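Local atomic coordinates of siderophore-interacting protein (Aeromonas hydrophila, PDB entry 6K2L), a protein that binds flavin-adenine dinucleotide and probably reduces the ferric iron of siderophores so that it can be released. Residues Leu13-Ile18 / Asn113-Gly118; Arg27-Ser32 / Glu94-Phe99. The protein carries 1 engineered substitution. All blocks are in the same frame, centred on the assembly; numbering follows the deposited sequence.

In the fold
From the N terminus, the chain first runs along strand 11-20, turns into strand 25-31, and then goes through strands 46-51 and 79-89 before strand 94-100 comes back to lie against 25-31; that pairing is interaction 2, which closes the inner loop. Helix 107-114 follows, and the residues after it meet strand 11-20 in interaction 1, closing a longer loop inside which interaction 2 is nested. The centres are 8 Å apart, and backbone hydrogen bonds join them directly, Lys16 with Cys29 and Thr14 with Thr31. Together they tie three neighbouring barrel strands to the segment leading from the helix into strand 120-123.

Interaction 1: residues Leu13-Ile18 / Asn113-Gly118; sequences LTVKHI and NEVKPG
Val15 and Val115, both buried, form the tightly packed core of this contact. Val115 spreads over two residues: its CG2 lies 3.8 Å from CG2 of Val15, and its CG1 rests against CG1 and CG2 of Ile18, a tip-to-tip approach. This division of labour follows from chi1 of 71°, which sets CG1 between the backbone N and the carbonyl carbon and leaves CG2 anti to the N. The Val15 side chain also presses on backbone, with Val15 CB 3.5 Å from Lys116 O. One hydrogen bond spans the segments, from Gly118 N to Val15 O, at 2.9 Å and 163°; the same oxygen has a longer CA-H contact, Val15 O lying 3.6 Å from Pro117 CA. The setting is the FAD-binding barrel of the siderophore-interacting family, where the turn after helix 107-114 is laid against strand 11-20 just before strand 120-123 begins, and Val15 is also backbone hydrogen-bonded to Asp119. Lys16 and His17 both face Cys29, a classic beta bulge in the same strand. Toward solvent the contact thins, although Ile18 CD1 still comes close to the exposed Pro117 ring, 3.4 Å from Pro117 CD, the two side chains crossing at about a right angle. Thr14 offers only CG2, with Thr14 CG2 3.7 Å from Gly118 CA, and the CB of Lys16 and of Lys116 point away from the opposite segment. Gly118 itself is exposed and has a positive phi (98°).

Interaction 2: residues Arg27-Ser32 / Glu94-Phe99; sequences RICLTS and ELDIDF. With FAD (flavin-adenine dinucleotide), chain C.
Strands 27-31 and 94-99 run antiparallel, their directions 152° apart and their axes 4.5 Å apart at closest, with Ile28-Ile97 and Leu30-Leu95 as hydrogen-bonded pairs and Arg27-Asp98 and Cys29-Asp96 as non-hydrogen-bonded ones. They are adjacent strands of the antiparallel FAD-binding barrel. Both hydrogen-bonded pairs are reciprocal: Ile28 N to Ile97 O and Ile97 N to Ile28 O are each 2.9 Å, and Leu30 N to Leu95 O is answered by Leu95 N to Leu30 O, the more bent at 149°. On the face carrying Ile28, Leu30 and Ile97 the contacts are apolar; Leu30 CD1 meets Ile97 CD1 at 3.6 Å, and Ile28 CD1 approaches the Phe99 ring obliquely, 3.7 Å from Phe99 CD1. Phe111 of helix 107-114 also packs on Ile28. The face carrying Arg27, Cys29, Glu94, Asp96 and Asp98 is largely charged. Cys29 SG lies alongside the Glu94 chain, 3.6 Å from Glu94 CG, while the carboxylates of Glu94 and Asp96 are both salt-bridged to Arg89, which probably offsets their negative charge. Arg27, with CG anti to the backbone N, bends at chi3 and turns its guanidinium edge to Asp98. The result is a side-on salt bridge, the two planes only 17° apart: Arg27 NE donates to the syn lone pair of Asp98 OD1 at 2.8 Å, and Arg27 NH2 donates to Asp98 OD2. The backbone of the same Asp98 reaches the flavin: FAD N3 donates a 3.0 Å hydrogen bond to Asp98 O.

Interaction 1: residues Leu13-Ile18 / Asn113-Gly118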
loop_
_atom_site.group_PDB
_atom_site.type_symbol
_atom_site.label_atom_id
_atom_site.label_comp_id
_atom_site.label_asym_id
_atom_site.label_seq_id
_atom_site.Cartn_x
_atom_site.Cartn_y
_atom_site.Cartn_z
ATOM N N LEU A 13 17.770 7.002 -10.046
ATOM C CA LEU A 13 16.600 7.860 -10.134
ATOM C C LEU A 13 17.025 9.311 -10.018
ATOM O O LEU A 13 18.119 9.626 -9.529
ATOM C CB LEU A 13 15.568 7.528 -9.047
ATOM C CG LEU A 13 15.398 6.038 -8.727
ATOM C CD1 LEU A 13 14.556 5.811 -7.481
ATOM C CD2 LEU A 13 14.790 5.357 -9.903
ATOM N N THR A 14 16.131 10.190 -10.464
ATOM C CA THR A 14 16.333 11.626 -10.409
ATOM C C THR A 14 15.320 12.233 -9.441
ATOM O O THR A 14 14.173 11.776 -9.351
ATOM C CB THR A 14 16.190 12.231 -11.817
ATOM O OG1 THR A 14 17.191 11.678 -12.685
ATOM C CG2 THR A 14 16.316 13.757 -11.805
ATOM N N VAL A 15 15.741 13.258 -8.709
ATOM C CA VAL A 15 14.806 13.932 -7.818
ATOM C C VAL A 15 13.838 14.762 -8.662
ATOM O O VAL A 15 14.247 15.595 -9.473
ATOM C CB VAL A 15 15.552 14.804 -6.796
ATOM C CG1 VAL A 15 14.549 15.596 -5.950
ATOM C CG2 VAL A 15 16.482 13.957 -5.936
ATOM N N LYS A 16 12.548 14.524 -8.496
ATOM C CA LYS A 16 11.504 15.300 -9.139
ATOM C C LYS A 16 11.146 16.526 -8.311
ATOM O O LYS A 16 11.152 17.645 -8.828
ATOM C CB LYS A 16 10.266 14.420 -9.351
ATOM C CG LYS A 16 9.292 14.910 -10.386
ATOM C CD LYS A 16 8.382 13.783 -10.809
ATOM C CE LYS A 16 6.933 14.119 -10.552
ATOM N NZ LYS A 16 6.255 14.651 -11.769
ATOM N N HIS A 17 10.845 16.334 -7.026
ATOM C CA HIS A 17 10.528 17.444 -6.139
ATOM C C HIS A 17 10.716 17.029 -4.689
ATOM O O HIS A 17 10.736 15.845 -4.350
ATOM C CB HIS A 17 9.102 17.949 -6.335
ATOM C CG HIS A 17 8.061 16.878 -6.224
ATOM N ND1 HIS A 17 7.611 16.401 -5.009
ATOM C CD2 HIS A 17 7.378 16.196 -7.177
ATOM C CE1 HIS A 17 6.684 15.482 -5.220
ATOM N NE2 HIS A 17 6.529 15.333 -6.526
ATOM N N ILE A 18 10.819 18.042 -3.840
ATOM C CA ILE A 18 11.185 17.930 -2.442
ATOM C C ILE A 18 10.114 18.644 -1.641
ATOM O O ILE A 18 9.471 19.575 -2.129
ATOM C CB ILE A 18 12.576 18.548 -2.187
ATOM C CG1 ILE A 18 13.601 17.938 -3.134
ATOM C CG2 ILE A 18 13.021 18.349 -0.774
ATOM C CD1 ILE A 18 14.213 18.939 -4.064
ATOM N N ASN A 113 20.206 17.149 2.851
ATOM C CA ASN A 113 20.337 18.587 3.071
ATOM C C ASN A 113 20.533 19.340 1.760
ATOM O O ASN A 113 19.846 20.339 1.498
ATOM C CB ASN A 113 21.483 18.864 4.037
ATOM C CG ASN A 113 21.242 18.235 5.384
ATOM O OD1 ASN A 113 20.139 17.750 5.649
ATOM N ND2 ASN A 113 22.261 18.218 6.242
ATOM N N GLU A 114 21.435 18.865 0.905
ATOM C CA GLU A 114 21.727 19.623 -0.301
ATOM C C GLU A 114 20.716 19.402 -1.412
ATOM O O GLU A 114 20.799 20.085 -2.443
ATOM C CB GLU A 114 23.119 19.276 -0.800
ATOM C CG GLU A 114 24.209 19.787 0.105
ATOM C CD GLU A 114 25.572 19.243 -0.297
ATOM O OE1 GLU A 114 25.679 18.711 -1.438
ATOM O OE2 GLU A 114 26.541 19.381 0.495
ATOM N N VAL A 115 19.746 18.512 -1.207
ATOM C CA VAL A 115 18.978 17.960 -2.316
ATOM C C VAL A 115 18.347 19.072 -3.139
ATOM O O VAL A 115 17.806 20.046 -2.605
ATOM C CB VAL A 115 17.927 16.957 -1.796
ATOM C CG1 VAL A 115 16.781 17.656 -1.038
ATOM C CG2 VAL A 115 17.374 16.134 -2.956
ATOM N N LYS A 116 18.442 18.932 -4.450
ATOM C CA LYS A 116 17.808 19.794 -5.433
ATOM C C LYS A 116 17.053 18.909 -6.404
ATOM O O LYS A 116 17.405 17.739 -6.587
ATOM C CB LYS A 116 18.846 20.622 -6.203
ATOM C CG LYS A 116 18.743 22.106 -5.992
ATOM C CD LYS A 116 18.979 22.486 -4.530
ATOM C CE LYS A 116 19.543 23.921 -4.425
ATOM N NZ LYS A 116 19.262 24.610 -3.102
ATOM N N PRO A 117 16.018 19.421 -7.045
ATOM C CA PRO A 117 15.464 18.685 -8.183
ATOM C C PRO A 117 16.560 18.496 -9.219
ATOM O O PRO A 117 17.371 19.394 -9.455
ATOM C CB PRO A 117 14.330 19.589 -8.684
ATOM C CG PRO A 117 14.001 20.474 -7.482
ATOM C CD PRO A 117 15.326 20.691 -6.802
ATOM N N GLY A 118 16.635 17.296 -9.789
ATOM C CA GLY A 118 17.701 16.964 -10.713
ATOM C C GLY A 118 18.871 16.203 -10.112
ATOM O O GLY A 118 19.699 15.681 -10.871
#

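Interaction 2: residues Arg27-Ser32 / Glu94-Phe99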
loop_
_atom_site.group_PDB
_atom_site.type_symbol
_atom_site.label_atom_id
_atom_site.label_comp_id
_atom_site.label_asym_id
_atom_site.label_seq_id
_atom_site.Cartn_x
_atom_site.Cartn_y
_atom_site.Cartn_z
ATOM N N ARG A 27 10.479 14.868 2.528
ATOM C CA ARG A 27 9.978 13.881 1.571
ATOM C C ARG A 27 10.566 14.194 0.203
ATOM O O ARG A 27 10.209 15.206 -0.422
ATOM C CB ARG A 27 8.452 13.901 1.502
ATOM C CG ARG A 27 7.857 13.047 0.371
ATOM C CD ARG A 27 6.419 12.580 0.693
ATOM N NE ARG A 27 6.323 12.181 2.092
ATOM C CZ ARG A 27 5.262 12.369 2.876
ATOM N NH1 ARG A 27 4.160 12.945 2.394
ATOM N NH2 ARG A 27 5.320 11.975 4.151
ATOM N N ILE A 28 11.456 13.325 -0.269
ATOM C CA ILE A 28 12.096 13.474 -1.565
ATOM C C ILE A 28 11.427 12.502 -2.521
ATOM O O ILE A 28 11.313 11.305 -2.232
ATOM C CB ILE A 28 13.602 13.221 -1.468
ATOM C CG1 ILE A 28 14.256 14.309 -0.605
ATOM C CG2 ILE A 28 14.174 13.142 -2.837
ATOM C CD1 ILE A 28 15.719 14.014 -0.229
ATOM N N CYS A 29 10.927 13.023 -3.628
ATOM C CA CYS A 29 10.196 12.225 -4.596
ATOM C C CYS A 29 11.092 11.977 -5.794
ATOM O O CYS A 29 11.571 12.920 -6.424
ATOM C CB CYS A 29 8.916 12.929 -5.025
ATOM S SG CYS A 29 8.200 12.136 -6.468
ATOM N N LEU A 30 11.320 10.719 -6.100
ATOM C CA LEU A 30 12.280 10.309 -7.099
ATOM C C LEU A 30 11.533 9.665 -8.251
ATOM O O LEU A 30 10.485 9.044 -8.068
ATOM C CB LEU A 30 13.281 9.342 -6.503
ATOM C CG LEU A 30 14.107 9.978 -5.381
ATOM C CD1 LEU A 30 14.320 8.962 -4.296
ATOM C CD2 LEU A 30 15.412 10.413 -5.937
ATOM N N THR A 31 12.058 9.849 -9.450
ATOM C CA THR A 31 11.391 9.349 -10.632
ATOM C C THR A 31 12.422 8.833 -11.614
ATOM O O THR A 31 13.572 9.279 -11.622
ATOM C CB THR A 31 10.527 10.433 -11.292
ATOM O OG1 THR A 31 9.913 9.888 -12.467
ATOM C CG2 THR A 31 11.355 11.680 -11.661
ATOM N N SER A 32 11.986 7.882 -12.436
ATOM C CA SER A 32 12.725 7.271 -13.535
ATOM C C SER A 32 11.784 6.393 -14.341
ATOM O O SER A 32 10.876 5.759 -13.772
ATOM C CB SER A 32 13.893 6.415 -13.048
ATOM O OG SER A 32 14.864 6.225 -14.072
ATOM N N GLU A 94 6.886 7.325 -9.788
ATOM C CA GLU A 94 7.396 8.102 -8.662
ATOM C C GLU A 94 7.596 7.207 -7.451
ATOM O O GLU A 94 6.824 6.268 -7.227
ATOM C CB GLU A 94 6.442 9.250 -8.285
ATOM C CG GLU A 94 6.530 10.470 -9.207
ATOM C CD GLU A 94 5.349 11.427 -9.029
ATOM O OE1 GLU A 94 4.943 11.640 -7.864
ATOM O OE2 GLU A 94 4.833 11.972 -10.040
ATOM N N LEU A 95 8.626 7.517 -6.664
ATOM C CA LEU A 95 8.976 6.791 -5.455
ATOM C C LEU A 95 9.390 7.798 -4.388
ATOM O O LEU A 95 10.283 8.601 -4.632
ATOM C CB LEU A 95 10.114 5.793 -5.735
ATOM C CG LEU A 95 10.373 4.845 -4.559
ATOM C CD1 LEU A 95 10.495 3.436 -5.031
ATOM C CD2 LEU A 95 11.605 5.289 -3.770
ATOM N N ASP A 96 8.765 7.755 -3.209
ATOM C CA ASP A 96 8.989 8.720 -2.129
ATOM C C ASP A 96 9.867 8.139 -1.033
ATOM O O ASP A 96 9.557 7.089 -0.472
ATOM C CB ASP A 96 7.659 9.128 -1.476
ATOM C CG ASP A 96 6.872 10.085 -2.317
ATOM O OD1 ASP A 96 7.474 10.664 -3.247
ATOM O OD2 ASP A 96 5.651 10.255 -2.055
ATOM N N ILE A 97 10.926 8.844 -0.676
ATOM C CA ILE A 97 11.704 8.497 0.506
ATOM C C ILE A 97 11.705 9.682 1.455
ATOM O O ILE A 97 12.001 10.805 1.026
ATOM C CB ILE A 97 13.141 8.113 0.142
ATOM C CG1 ILE A 97 13.126 6.986 -0.876
ATOM C CG2 ILE A 97 13.868 7.682 1.395
ATOM C CD1 ILE A 97 14.541 6.714 -1.481
ATOM N N ASP A 98 11.405 9.435 2.746
ATOM C CA ASP A 98 11.384 10.485 3.772
ATOM C C ASP A 98 12.643 10.451 4.647
ATOM O O ASP A 98 12.890 9.465 5.358
ATOM C CB ASP A 98 10.164 10.352 4.677
ATOM C CG ASP A 98 8.845 10.670 3.981
ATOM O OD1 ASP A 98 8.824 11.082 2.789
ATOM O OD2 ASP A 98 7.800 10.507 4.666
ATOM N N PHE A 99 13.393 11.553 4.651
ATOM C CA PHE A 99 14.671 11.679 5.354
ATOM C C PHE A 99 14.490 12.399 6.691
ATOM O O PHE A 99 13.984 13.529 6.721
ATOM C CB PHE A 99 15.673 12.449 4.476
ATOM C CG PHE A 99 16.262 11.624 3.377
ATOM C CD1 PHE A 99 15.515 11.321 2.233
ATOM C CD2 PHE A 99 17.550 11.112 3.485
ATOM C CE1 PHE A 99 16.046 10.525 1.226
ATOM C CE2 PHE A 99 18.086 10.321 2.472
ATOM C CZ PHE A 99 17.337 10.034 1.347
HETATM P PA FAD C . 25.494 8.346 9.346
HETATM O O1A FAD C . 26.628 8.633 8.414
HETATM O O2A FAD C . 25.047 6.880 9.426
HETATM O O5B FAD C . 25.774 8.741 10.893
HETATM C C5B FAD C . 26.343 10.016 11.261
HETATM C C4B FAD C . 26.024 10.391 12.694
HETATM O O4B FAD C . 24.680 10.916 12.785
HETATM C C3B FAD C . 26.103 9.285 13.744
HETATM O O3B FAD C . 26.584 9.815 14.977
HETATM C C2B FAD C . 24.647 8.808 13.846
HETATM O O2B FAD C . 24.282 8.245 15.103
HETATM C C1B FAD C . 23.881 10.110 13.637
HETATM N N9A FAD C . 22.620 9.923 12.965
HETATM C C8A FAD C . 22.366 9.084 11.909
HETATM N N7A FAD C . 21.131 9.141 11.466
HETATM C C5A FAD C . 20.538 10.095 12.282
HETATM C C6A FAD C . 19.235 10.621 12.328
HETATM N N6A FAD C . 18.268 10.267 11.479
HETATM N N1A FAD C . 18.965 11.555 13.276
HETATM C C2A FAD C . 19.940 11.918 14.114
HETATM N N3A FAD C . 21.211 11.497 14.156
HETATM C C4A FAD C . 21.446 10.587 13.207
HETATM N N1 FAD C . 16.288 6.797 8.278
HETATM C C2 FAD C . 15.520 7.768 7.700
HETATM O O2 FAD C . 15.782 8.966 7.826
HETATM N N3 FAD C . 14.403 7.417 6.959
HETATM C C4 FAD C . 13.956 6.139 6.724
HETATM O O4 FAD C . 12.950 5.952 6.039
HETATM C C4X FAD C . 14.785 5.110 7.328
HETATM N N5 FAD C . 14.436 3.840 7.146
HETATM C C5X FAD C . 15.216 2.873 7.727
HETATM C C6 FAD C . 14.852 1.542 7.567
HETATM C C7 FAD C . 15.591 0.518 8.154
HETATM C C7M FAD C . 15.172 -0.913 7.933
HETATM C C8 FAD C . 16.748 0.835 8.893
HETATM C C8M FAD C . 17.605 -0.246 9.506
HETATM C C9 FAD C . 17.124 2.166 9.039
HETATM C C9A FAD C . 16.367 3.184 8.474
HETATM N N10 FAD C . 16.707 4.541 8.647
HETATM C C10 FAD C . 15.927 5.537 8.094
HETATM C "C1'" FAD C . 17.883 4.919 9.452
HETATM C "C2'" FAD C . 19.056 5.472 8.640
HETATM O "O2'" FAD C . 19.705 4.446 7.882
HETATM C "C3'" FAD C . 20.055 6.110 9.609
HETATM O "O3'" FAD C . 19.496 7.330 10.091
HETATM C "C4'" FAD C . 21.432 6.392 9.010
HETATM O "O4'" FAD C . 22.392 6.420 10.071
HETATM C "C5'" FAD C . 21.439 7.684 8.223
HETATM O "O5'" FAD C . 22.701 7.816 7.542
HETATM P P FAD C . 23.485 9.185 7.518
HETATM O O1P FAD C . 24.534 9.044 6.408
HETATM O O2P FAD C . 22.593 10.337 7.389
HETATM O O3P FAD C . 24.223 9.212 8.936
#